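PDB 3I2W: syndapin from Drosophila melanogaster, which probably takes part in endocytosis and the internalization of plasma-membrane proteins, binding phospholipids, and is seen here as its dimeric F-BAR domain. Local coordinates for residues 30-35 with 93-98; 43-48 with 77-82; 62-67 with 264-269; 73-78 with 250-255. All coordinates share one frame; numbering follows the deposited sequence.

Interaction 1. Residues 30-35 with 93-98; sequences LIQERA and DVNSQI
Ile31 and Asn95 meet in a buried helix-to-helix contact that joins helix 11-58 to helix 63-105, its centre about 15 Å from the centre of the chain. The two side chains run antiparallel, flank to flank, so the asparagine amide lies along the isoleucine: OD1 of Asn95 is 3.5 Å from CB of Ile31, and ND2 of Asn95 is 3.6 Å from CG2 of Ile31. The same ND2 donates a hydrogen bond to the backbone O of Gln28, a turn earlier on the facing helix, which gives the buried amide a polar anchor. Antiparallel pairing of long helices is the basis of the F-BAR fold, and here the short axes run 10.2 Å apart at 159°. With CG1 of Ile31 set beside its backbone N (chi1 -76°), CD1 is carried across the gap to Val94 CG1 at 4.0 Å and to Ile98 CD1 at 4.1 Å. Val94 meets Ile31 roughly crosswise. An alanine in place of Asn95 is likely to leave the Gln28 carbonyl without its side-chain donor and to open a gap beside Ile31. On the solvent side, Gln32 brings CB to 3.8 Å from Asn95 ND2. Val94 also rests on Cys239 of helix 169-240, while Arg34 reaches over to Trp48 of the second subunit in a cation-pi contact.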
# COMPACT_ATOMS: atom_id res chain seq x y z
N LEU B 30 9.01 -10.18 4.06
CA LEU B 30 8.84 -8.75 3.91
C LEU B 30 8.28 -8.49 2.52
O LEU B 30 7.35 -7.72 2.36
CB LEU B 30 10.18 -8.05 4.16
CG LEU B 30 10.41 -6.55 3.94
CD1 LEU B 30 11.64 -5.97 4.64
CD2 LEU B 30 10.55 -6.23 2.48
N ILE B 31 8.81 -9.12 1.49
CA ILE B 31 8.36 -8.81 0.15
C ILE B 31 6.92 -9.25 -0.00
O ILE B 31 6.10 -8.51 -0.51
CB ILE B 31 9.30 -9.50 -0.86
CG1 ILE B 31 10.58 -8.70 -0.93
CG2 ILE B 31 8.67 -9.68 -2.22
CD1 ILE B 31 11.73 -9.51 -1.32
N GLN B 32 6.60 -10.46 0.44
CA GLN B 32 5.27 -11.00 0.27
C GLN B 32 4.31 -10.00 0.89
O GLN B 32 3.25 -9.68 0.33
CB GLN B 32 5.16 -12.35 0.96
CG GLN B 32 3.75 -12.96 0.99
CD GLN B 32 3.37 -13.65 -0.34
OE1 GLN B 32 4.01 -14.65 -0.77
NE2 GLN B 32 2.35 -13.11 -1.00
N GLU B 33 4.71 -9.46 2.04
CA GLU B 33 3.89 -8.54 2.75
C GLU B 33 3.61 -7.30 1.95
O GLU B 33 2.47 -6.90 1.90
CB GLU B 33 4.42 -8.28 4.14
CG GLU B 33 3.68 -9.22 5.10
CD GLU B 33 4.20 -9.31 6.54
OE1 GLU B 33 4.60 -8.30 7.14
OE2 GLU B 33 4.17 -10.43 7.11
N ARG B 34 4.60 -6.70 1.32
CA ARG B 34 4.40 -5.54 0.49
C ARG B 34 3.46 -5.89 -0.65
O ARG B 34 2.58 -5.13 -1.03
CB ARG B 34 5.74 -5.12 -0.08
CG ARG B 34 5.76 -3.95 -1.09
CD ARG B 34 4.99 -2.75 -0.59
NE ARG B 34 5.12 -1.64 -1.49
CZ ARG B 34 6.10 -0.75 -1.46
NH1 ARG B 34 7.04 -0.83 -0.55
NH2 ARG B 34 6.12 0.23 -2.34
N ALA B 35 3.68 -7.06 -1.23
CA ALA B 35 2.80 -7.61 -2.26
C ALA B 35 1.36 -7.64 -1.86
O ALA B 35 0.50 -7.53 -2.69
CB ALA B 35 3.23 -9.01 -2.60
N ASP B 93 8.96 -12.99 -9.88
CA ASP B 93 10.34 -12.67 -10.21
C ASP B 93 11.20 -12.75 -8.92
O ASP B 93 12.22 -13.44 -8.88
CB ASP B 93 10.51 -11.31 -10.92
CG ASP B 93 9.90 -11.25 -12.38
OD1 ASP B 93 9.63 -12.32 -13.02
OD2 ASP B 93 9.72 -10.10 -12.90
N VAL B 94 10.78 -12.08 -7.85
CA VAL B 94 11.70 -11.87 -6.78
C VAL B 94 11.60 -12.96 -5.71
O VAL B 94 12.57 -13.64 -5.43
CB VAL B 94 11.54 -10.48 -6.19
CG1 VAL B 94 12.60 -10.23 -5.15
CG2 VAL B 94 11.68 -9.46 -7.30
N ASN B 95 10.43 -13.17 -5.13
CA ASN B 95 10.43 -14.10 -4.05
C ASN B 95 10.92 -15.51 -4.45
O ASN B 95 11.66 -16.07 -3.72
CB ASN B 95 9.12 -14.09 -3.25
CG ASN B 95 9.24 -13.28 -1.98
OD1 ASN B 95 10.29 -12.75 -1.67
ND2 ASN B 95 8.14 -13.13 -1.26
N SER B 96 10.53 -16.03 -5.59
CA SER B 96 10.94 -17.36 -6.07
C SER B 96 12.46 -17.48 -6.19
O SER B 96 13.03 -18.56 -5.95
CB SER B 96 10.41 -17.57 -7.47
OG SER B 96 10.95 -16.50 -8.26
N GLN B 97 13.10 -16.39 -6.59
CA GLN B 97 14.53 -16.43 -6.69
C GLN B 97 15.10 -16.72 -5.33
O GLN B 97 15.91 -17.58 -5.19
CB GLN B 97 15.05 -15.09 -7.11
CG GLN B 97 15.24 -14.91 -8.56
CD GLN B 97 15.97 -13.60 -8.81
OE1 GLN B 97 17.18 -13.63 -9.04
NE2 GLN B 97 15.29 -12.45 -8.70
N ILE B 98 14.68 -15.98 -4.32
CA ILE B 98 15.12 -16.19 -2.98
C ILE B 98 14.73 -17.54 -2.51
O ILE B 98 15.54 -18.26 -1.94
CB ILE B 98 14.55 -15.13 -2.04
CG1 ILE B 98 14.98 -13.76 -2.55
CG2 ILE B 98 15.11 -15.34 -0.61
CD1 ILE B 98 14.33 -12.61 -1.79

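Interaction 2. Residues 43-48 with 77-82; sequences KSLRTW and ERISDV
Arg46 grips two consecutive residues of the facing helix, Ser80 and Asp81. Its NE donates to Ser80 OG over 2.8 Å in a nearly straight bond (164°), with the oxygen at the edge of the guanidinium and in its plane. NH2 of Arg46 forms a salt bridge to Asp81 OD1 at 2.7 Å; its N-H is bent away from the oxygen, so the hydrogen bond in it is weak, and the two flat groups stand 76° apart. The reach comes from an arginine chain extended from CG to NE, laid over the serine. Ser80 OG in turn donates to the backbone O of Glu77 at 2.6 Å, which fixes the rotation of the hydroxyl and leaves it facing Arg46 as an acceptor. A leucine at the Arg46 position would probably leave Asp81 without this countercharge and Ser80 OG without this donor. A water links Arg46 O, at 2.8 Å, to the carboxylate of Glu77, whose OE1 is also bonded to Ser49 OG. Deeper in, Leu45 CD1 packs on Ile79 CG2 at 3.9 Å. Leu45 also touches Arg34 of the second subunit, and Ile79 touches Leu242 of that subunit. With axes 8.7 Å apart and an angle of 159°, a polar outer edge over an apolar inner side marks this as antiparallel helix pairing within the dimeric F-BAR bundle.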
# COMPACT_ATOMS: atom_id res chain seq x y z
N LYS B 43 -7.22 -4.32 -5.31
CA LYS B 43 -8.46 -4.93 -5.02
C LYS B 43 -9.47 -3.80 -4.57
O LYS B 43 -10.61 -3.80 -5.01
CB LYS B 43 -8.19 -6.06 -4.04
CG LYS B 43 -9.37 -6.81 -3.51
CD LYS B 43 -9.59 -8.13 -4.29
CE LYS B 43 -11.04 -8.69 -4.05
NZ LYS B 43 -12.06 -8.14 -5.08
N SER B 44 -9.07 -2.83 -3.76
CA SER B 44 -10.00 -1.79 -3.30
C SER B 44 -10.49 -0.93 -4.42
O SER B 44 -11.67 -0.56 -4.49
CB SER B 44 -9.39 -0.85 -2.29
OG SER B 44 -9.29 -1.49 -1.05
N LEU B 45 -9.56 -0.58 -5.28
CA LEU B 45 -9.83 0.20 -6.43
C LEU B 45 -10.87 -0.48 -7.29
O LEU B 45 -11.72 0.17 -7.86
CB LEU B 45 -8.55 0.42 -7.24
CG LEU B 45 -7.59 1.45 -6.67
CD1 LEU B 45 -6.34 1.44 -7.44
CD2 LEU B 45 -8.16 2.83 -6.65
N ARG B 46 -10.76 -1.76 -7.48
CA ARG B 46 -11.62 -2.42 -8.39
C ARG B 46 -13.05 -2.49 -7.77
O ARG B 46 -14.06 -2.34 -8.43
CB ARG B 46 -11.04 -3.79 -8.67
CG ARG B 46 -10.14 -3.78 -9.87
CD ARG B 46 -9.38 -5.11 -9.97
NE ARG B 46 -8.15 -5.03 -10.79
CZ ARG B 46 -7.40 -6.08 -11.16
NH1 ARG B 46 -7.69 -7.32 -10.78
NH2 ARG B 46 -6.34 -5.87 -11.91
N THR B 47 -13.11 -2.72 -6.47
CA THR B 47 -14.37 -2.80 -5.81
C THR B 47 -15.08 -1.46 -6.01
O THR B 47 -16.26 -1.42 -6.29
CB THR B 47 -14.10 -3.09 -4.35
OG1 THR B 47 -13.31 -4.26 -4.34
CG2 THR B 47 -15.33 -3.34 -3.55
N TRP B 48 -14.32 -0.39 -5.89
CA TRP B 48 -14.83 0.93 -5.93
C TRP B 48 -15.36 1.19 -7.29
O TRP B 48 -16.47 1.68 -7.47
CB TRP B 48 -13.67 1.88 -5.66
CG TRP B 48 -13.98 3.31 -5.73
CD1 TRP B 48 -14.64 4.03 -4.82
CD2 TRP B 48 -13.57 4.22 -6.74
NE1 TRP B 48 -14.70 5.36 -5.20
CE2 TRP B 48 -14.02 5.49 -6.38
CE3 TRP B 48 -12.83 4.09 -7.90
CZ2 TRP B 48 -13.78 6.61 -7.14
CZ3 TRP B 48 -12.58 5.21 -8.66
CH2 TRP B 48 -13.06 6.45 -8.28
N GLU B 77 -8.85 1.47 -13.03
CA GLU B 77 -8.75 0.08 -13.38
C GLU B 77 -7.36 -0.23 -13.90
O GLU B 77 -6.73 -1.22 -13.54
CB GLU B 77 -9.90 -0.35 -14.31
CG GLU B 77 -11.01 -0.96 -13.42
CD GLU B 77 -12.31 -1.40 -14.11
OE1 GLU B 77 -13.23 -1.85 -13.34
OE2 GLU B 77 -12.45 -1.31 -15.38
N ARG B 78 -6.86 0.70 -14.69
CA ARG B 78 -5.57 0.64 -15.24
C ARG B 78 -4.55 0.76 -14.11
O ARG B 78 -3.48 0.17 -14.17
CB ARG B 78 -5.39 1.79 -16.23
CG ARG B 78 -6.24 1.76 -17.51
CD ARG B 78 -5.57 1.04 -18.71
NE ARG B 78 -6.46 1.09 -19.88
CZ ARG B 78 -7.69 0.55 -19.95
NH1 ARG B 78 -8.21 -0.12 -18.91
NH2 ARG B 78 -8.40 0.67 -21.06
N ILE B 79 -4.89 1.51 -13.06
CA ILE B 79 -3.94 1.69 -11.98
C ILE B 79 -3.83 0.37 -11.24
O ILE B 79 -2.70 -0.08 -10.89
CB ILE B 79 -4.31 2.81 -11.02
CG1 ILE B 79 -4.00 4.16 -11.63
CG2 ILE B 79 -3.48 2.67 -9.76
CD1 ILE B 79 -2.56 4.32 -11.85
N SER B 80 -4.99 -0.25 -11.01
CA SER B 80 -5.04 -1.47 -10.30
C SER B 80 -4.23 -2.53 -11.04
O SER B 80 -3.59 -3.36 -10.42
CB SER B 80 -6.48 -1.95 -10.11
OG SER B 80 -6.97 -2.55 -11.29
N ASP B 81 -4.24 -2.54 -12.35
CA ASP B 81 -3.43 -3.51 -13.02
C ASP B 81 -1.94 -3.28 -12.75
O ASP B 81 -1.17 -4.23 -12.41
CB ASP B 81 -3.64 -3.41 -14.50
CG ASP B 81 -5.02 -3.81 -14.91
OD1 ASP B 81 -5.72 -4.52 -14.13
OD2 ASP B 81 -5.39 -3.38 -16.05
N VAL B 82 -1.51 -2.05 -12.94
CA VAL B 82 -0.17 -1.74 -12.52
C VAL B 82 0.09 -2.37 -11.15
O VAL B 82 1.08 -3.08 -10.96
CB VAL B 82 0.04 -0.24 -12.48
CG1 VAL B 82 1.22 0.14 -11.60
CG2 VAL B 82 0.15 0.28 -13.89
O HOH W 1 -13.45 -2.70 -11.09

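Interaction 3. Residues 62-67 with 264-269; sequences YGTTEA and QQKDLK. With NA (sodium ion), chain G.
The ring of Tyr62 turns an edge to Asp267: CE2 of Tyr62 lies 3.6 Å from the backbone O of Asp267, which sits in the ring plane, and ring and carboxylate are 49° apart. The ring also meets Trp271 at an inclination of about 45°, and its hydroxyl is bonded to Glu222 and Arg16 of the second subunit. Around the Asp267 carboxylate, two backbone amides come in on the syn sides. Thr64 N reaches OD1 of Asp267 at 2.7 Å, and Thr65 N reaches OD2 of Asp267 at 2.9 Å. Two hydroxyls add to OD2 of Asp267: Thr64 OG1 from above the carboxylate plane at 2.9 Å, and Thr65 OG1 nearly end-on to the C-O bond at 2.8 Å. Three donors thus grip one oxygen. In the F-BAR fold this places a carboxylate of helix 264-275, near the C-terminal end of the modelled chain, at the amino end of helix 63-105, where amide N-H groups and the helix dipole would probably stabilise its negative charge. Gly63 suits the site: its phi is positive (69°), and a CB there would point into Asp267 OD1. Thr64 OG1 also has a hydrogen bond with the backbone N of Asp263. Glu66, extended beyond CG, takes its OE2 to a sodium ion at 2.5 Å. A water and the backbone O atoms of Ile56, Glu57, Gly59 and Glu61 complete the sodium site, so the ion bridges the end of helix 11-58, the connecting turn and the first turn of helix 63-105.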
# COMPACT_ATOMS: atom_id res chain seq x y z
N TYR B 62 -25.96 11.67 -17.78
CA TYR B 62 -26.17 11.12 -19.13
C TYR B 62 -25.13 11.68 -20.10
O TYR B 62 -24.38 12.60 -19.78
CB TYR B 62 -27.58 11.49 -19.67
CG TYR B 62 -27.84 13.03 -19.70
CD1 TYR B 62 -27.98 13.73 -18.51
CD2 TYR B 62 -27.87 13.76 -20.88
CE1 TYR B 62 -28.19 15.09 -18.46
CE2 TYR B 62 -28.09 15.16 -20.84
CZ TYR B 62 -28.24 15.82 -19.60
OH TYR B 62 -28.44 17.21 -19.45
N GLY B 63 -25.11 11.12 -21.30
CA GLY B 63 -24.34 11.72 -22.39
C GLY B 63 -22.86 11.65 -22.21
O GLY B 63 -22.36 10.79 -21.53
N THR B 64 -22.14 12.54 -22.86
CA THR B 64 -20.71 12.49 -22.83
C THR B 64 -20.25 12.93 -21.44
O THR B 64 -19.14 12.73 -21.06
CB THR B 64 -20.17 13.46 -23.84
OG1 THR B 64 -20.56 14.77 -23.45
CG2 THR B 64 -20.72 13.17 -25.18
N THR B 65 -21.11 13.53 -20.68
CA THR B 65 -20.74 13.92 -19.36
C THR B 65 -20.70 12.65 -18.52
O THR B 65 -19.75 12.39 -17.77
CB THR B 65 -21.75 14.92 -18.83
OG1 THR B 65 -21.60 16.14 -19.58
CG2 THR B 65 -21.50 15.22 -17.37
N GLU B 66 -21.72 11.84 -18.66
CA GLU B 66 -21.68 10.52 -18.07
C GLU B 66 -20.36 9.86 -18.42
O GLU B 66 -19.65 9.39 -17.55
CB GLU B 66 -22.83 9.64 -18.58
CG GLU B 66 -23.23 8.57 -17.58
CD GLU B 66 -24.24 7.63 -18.15
OE1 GLU B 66 -24.55 7.76 -19.35
OE2 GLU B 66 -24.76 6.77 -17.40
N ALA B 67 -20.04 9.83 -19.71
CA ALA B 67 -18.84 9.16 -20.19
C ALA B 67 -17.62 9.75 -19.55
O ALA B 67 -16.77 9.00 -19.16
CB ALA B 67 -18.75 9.20 -21.69
N GLN B 264 -21.09 19.68 -23.71
CA GLN B 264 -22.37 20.13 -23.22
C GLN B 264 -23.42 20.28 -24.36
O GLN B 264 -24.58 19.92 -24.21
CB GLN B 264 -22.18 21.36 -22.31
CG GLN B 264 -21.51 22.53 -22.96
CD GLN B 264 -22.40 23.18 -24.01
OE1 GLN B 264 -23.62 23.00 -23.98
NE2 GLN B 264 -21.81 23.93 -24.94
N GLN B 265 -23.01 20.74 -25.52
CA GLN B 265 -23.95 20.88 -26.58
C GLN B 265 -24.45 19.54 -27.07
O GLN B 265 -25.66 19.33 -27.12
CB GLN B 265 -23.32 21.64 -27.69
CG GLN B 265 -24.19 21.82 -28.87
CD GLN B 265 -23.59 22.88 -29.75
OE1 GLN B 265 -23.18 23.97 -29.27
NE2 GLN B 265 -23.48 22.58 -31.04
N LYS B 266 -23.56 18.63 -27.44
CA LYS B 266 -24.02 17.29 -27.71
C LYS B 266 -25.00 16.85 -26.59
O LYS B 266 -26.10 16.42 -26.85
CB LYS B 266 -22.84 16.30 -27.79
CG LYS B 266 -22.60 15.66 -29.13
CD LYS B 266 -22.37 14.12 -28.98
CE LYS B 266 -21.86 13.33 -30.29
NZ LYS B 266 -22.53 13.64 -31.63
N ASP B 267 -24.61 16.99 -25.34
CA ASP B 267 -25.49 16.48 -24.29
C ASP B 267 -26.83 17.18 -24.20
O ASP B 267 -27.89 16.51 -24.13
CB ASP B 267 -24.80 16.45 -22.93
CG ASP B 267 -23.70 15.42 -22.89
OD1 ASP B 267 -23.60 14.57 -23.86
OD2 ASP B 267 -22.92 15.48 -21.92
N LEU B 268 -26.80 18.50 -24.24
CA LEU B 268 -28.03 19.22 -24.19
C LEU B 268 -28.91 18.97 -25.38
O LEU B 268 -30.12 18.89 -25.22
CB LEU B 268 -27.80 20.72 -24.04
CG LEU B 268 -27.29 21.18 -22.68
CD1 LEU B 268 -27.10 22.61 -22.85
CD2 LEU B 268 -28.31 20.94 -21.61
N LYS B 269 -28.35 18.87 -26.58
CA LYS B 269 -29.20 18.73 -27.74
C LYS B 269 -29.91 17.42 -27.64
O LYS B 269 -31.08 17.33 -27.90
CB LYS B 269 -28.39 18.80 -29.00
CG LYS B 269 -28.17 20.27 -29.46
CD LYS B 269 -27.26 20.36 -30.64
CE LYS B 269 -27.95 20.00 -31.94
NZ LYS B 269 -27.06 20.38 -33.14
NA NA G . -26.83 7.41 -16.10
O HOH W 2 -29.11 6.51 -16.83

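Interaction 4. Residues 73-78 with 250-255; sequences LTESER and QIYEEF
Glu75 bonds to Tyr252 and packs on Phe255, joining helix 63-105 to the short helix 247-260, which lies nearly antiparallel to it (172°) in the F-BAR helical bundle, against the second subunit. Tyr252 OH donates to Glu75 OE2 at 2.5 Å; OE2 accepts with its anti lone pair, on the side away from the other carboxylate oxygen, while ring and carboxylate stand 67° apart. The aliphatic part of Glu75 does separate work: CG lies 3.8 Å from Phe255 CD2, and CB sits over one face of the Phe255 ring, offset toward its rim. CG of Glu75 is anti to the backbone N (chi1 -172°) and the chain then bends at chi2, which swings the carboxylate beside the phenol rather than over the phenylalanine. One turn along, the aliphatic stem of Arg78 lies across Ile251, with CG of Arg78 3.8 Å from CG1 of Ile251. Further out, Arg78 NE and Glu254 OE1 attract at 3.4 Å as charges alone, since the oxygen is well out of the guanidinium plane. The second subunit positions the inner residues. Its Arg34 makes a salt bridge to Glu75 OE1, which with the phenol fixes the carboxylate at both oxygens, and its His237 meets the Phe255 ring. Against one face of the Arg78 guanidinium, toward the rim, stands the methyl CG2 of Thr74, 4.3 Å above the plane.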
# COMPACT_ATOMS: atom_id res chain seq x y z
N LEU B 73 -13.27 5.78 -13.53
CA LEU B 73 -13.36 4.36 -13.19
C LEU B 73 -12.41 3.54 -14.07
O LEU B 73 -11.80 2.58 -13.62
CB LEU B 73 -14.80 3.85 -13.33
CG LEU B 73 -15.99 4.66 -12.75
CD1 LEU B 73 -17.23 3.86 -12.89
CD2 LEU B 73 -15.91 5.08 -11.28
N THR B 74 -12.29 3.93 -15.32
CA THR B 74 -11.30 3.34 -16.19
C THR B 74 -9.87 3.59 -15.66
O THR B 74 -9.11 2.67 -15.62
CB THR B 74 -11.53 3.83 -17.61
OG1 THR B 74 -12.53 2.99 -18.19
CG2 THR B 74 -10.29 3.75 -18.46
N GLU B 75 -9.56 4.83 -15.24
CA GLU B 75 -8.29 5.20 -14.60
C GLU B 75 -7.90 4.25 -13.48
O GLU B 75 -6.81 3.69 -13.46
CB GLU B 75 -8.37 6.56 -13.97
CG GLU B 75 -7.07 7.02 -13.48
CD GLU B 75 -6.84 6.99 -11.94
OE1 GLU B 75 -7.76 6.70 -11.13
OE2 GLU B 75 -5.67 7.32 -11.58
N SER B 76 -8.81 4.06 -12.55
CA SER B 76 -8.51 3.28 -11.41
C SER B 76 -8.37 1.82 -11.84
O SER B 76 -7.87 0.98 -11.09
CB SER B 76 -9.65 3.45 -10.42
OG SER B 76 -10.82 2.81 -10.92
N GLU B 77 -8.85 1.47 -13.03
CA GLU B 77 -8.75 0.08 -13.38
C GLU B 77 -7.36 -0.23 -13.90
O GLU B 77 -6.73 -1.22 -13.54
CB GLU B 77 -9.90 -0.35 -14.31
CG GLU B 77 -11.01 -0.96 -13.42
CD GLU B 77 -12.31 -1.40 -14.11
OE1 GLU B 77 -13.23 -1.85 -13.34
OE2 GLU B 77 -12.45 -1.31 -15.38
N ARG B 78 -6.86 0.70 -14.69
CA ARG B 78 -5.57 0.64 -15.24
C ARG B 78 -4.55 0.76 -14.11
O ARG B 78 -3.48 0.17 -14.17
CB ARG B 78 -5.39 1.79 -16.23
CG ARG B 78 -6.24 1.76 -17.51
CD ARG B 78 -5.57 1.04 -18.71
NE ARG B 78 -6.46 1.09 -19.88
CZ ARG B 78 -7.69 0.55 -19.95
NH1 ARG B 78 -8.21 -0.12 -18.91
NH2 ARG B 78 -8.40 0.67 -21.06
N GLN B 250 0.40 6.90 -20.45
CA GLN B 250 -0.72 6.65 -21.31
C GLN B 250 -2.11 6.63 -20.56
O GLN B 250 -3.00 7.30 -20.99
CB GLN B 250 -0.45 5.37 -22.04
CG GLN B 250 -1.47 5.02 -23.11
CD GLN B 250 -1.48 3.51 -23.44
OE1 GLN B 250 -0.48 2.78 -23.20
NE2 GLN B 250 -2.60 3.03 -23.99
N ILE B 251 -2.27 5.88 -19.47
CA ILE B 251 -3.40 6.00 -18.55
C ILE B 251 -3.95 7.43 -18.34
O ILE B 251 -5.14 7.65 -18.50
CB ILE B 251 -3.02 5.45 -17.18
CG1 ILE B 251 -3.12 3.97 -17.20
CG2 ILE B 251 -3.97 5.90 -16.12
CD1 ILE B 251 -1.85 3.31 -17.00
N TYR B 252 -3.09 8.39 -17.99
CA TYR B 252 -3.48 9.77 -17.84
C TYR B 252 -3.78 10.47 -19.18
O TYR B 252 -4.78 11.11 -19.30
CB TYR B 252 -2.53 10.52 -16.88
CG TYR B 252 -2.68 9.85 -15.57
CD1 TYR B 252 -3.65 10.21 -14.66
CD2 TYR B 252 -1.94 8.73 -15.29
CE1 TYR B 252 -3.84 9.51 -13.50
CE2 TYR B 252 -2.12 8.03 -14.13
CZ TYR B 252 -3.07 8.40 -13.26
OH TYR B 252 -3.21 7.62 -12.13
N GLU B 253 -2.95 10.29 -20.19
CA GLU B 253 -3.26 10.82 -21.47
C GLU B 253 -4.73 10.48 -21.87
O GLU B 253 -5.52 11.34 -22.26
CB GLU B 253 -2.27 10.24 -22.49
CG GLU B 253 -2.57 10.73 -23.93
CD GLU B 253 -1.43 10.36 -24.94
OE1 GLU B 253 -0.53 9.50 -24.54
OE2 GLU B 253 -1.44 10.92 -26.12
N GLU B 254 -5.07 9.22 -21.73
CA GLU B 254 -6.30 8.68 -22.23
C GLU B 254 -7.42 9.13 -21.34
O GLU B 254 -8.50 9.50 -21.78
CB GLU B 254 -6.22 7.18 -22.20
CG GLU B 254 -7.53 6.52 -21.79
CD GLU B 254 -7.48 4.97 -21.59
OE1 GLU B 254 -6.86 4.41 -20.66
OE2 GLU B 254 -8.16 4.28 -22.36
N PHE B 255 -7.16 9.10 -20.04
CA PHE B 255 -8.08 9.64 -19.05
C PHE B 255 -8.49 11.06 -19.38
O PHE B 255 -9.63 11.40 -19.23
CB PHE B 255 -7.47 9.53 -17.68
CG PHE B 255 -8.32 10.05 -16.58
CD1 PHE B 255 -9.68 10.27 -16.74
CD2 PHE B 255 -7.77 10.31 -15.34
CE1 PHE B 255 -10.50 10.78 -15.70
CE2 PHE B 255 -8.58 10.80 -14.31
CZ PHE B 255 -9.94 11.04 -14.50

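How the interactions relate
All four contacts use helix 63-105 and each also touches the second subunit. Interactions 1 and 2 pair it with helix 11-58, their centres about 21 Å apart; interaction 4 pairs it with helix 247-260, and interaction 3 with helix 264-275. Interactions 1 and 2 are buried, the first largely apolar round one asparagine amide, the second combining an arginine clasp with leucine-isoleucine packing. Interactions 3 and 4 are partly buried and centre on acidic side chains: a carboxylate caught by threonines and amides, and a glutamate-tyrosine bond beside an ion pair. Interactions 2 and 4 touch, Ile79 CD1 lying 3.4 Å from Tyr252 OH, whereas interaction 3, with its neighbouring sodium site, lies farthest from the chain centre.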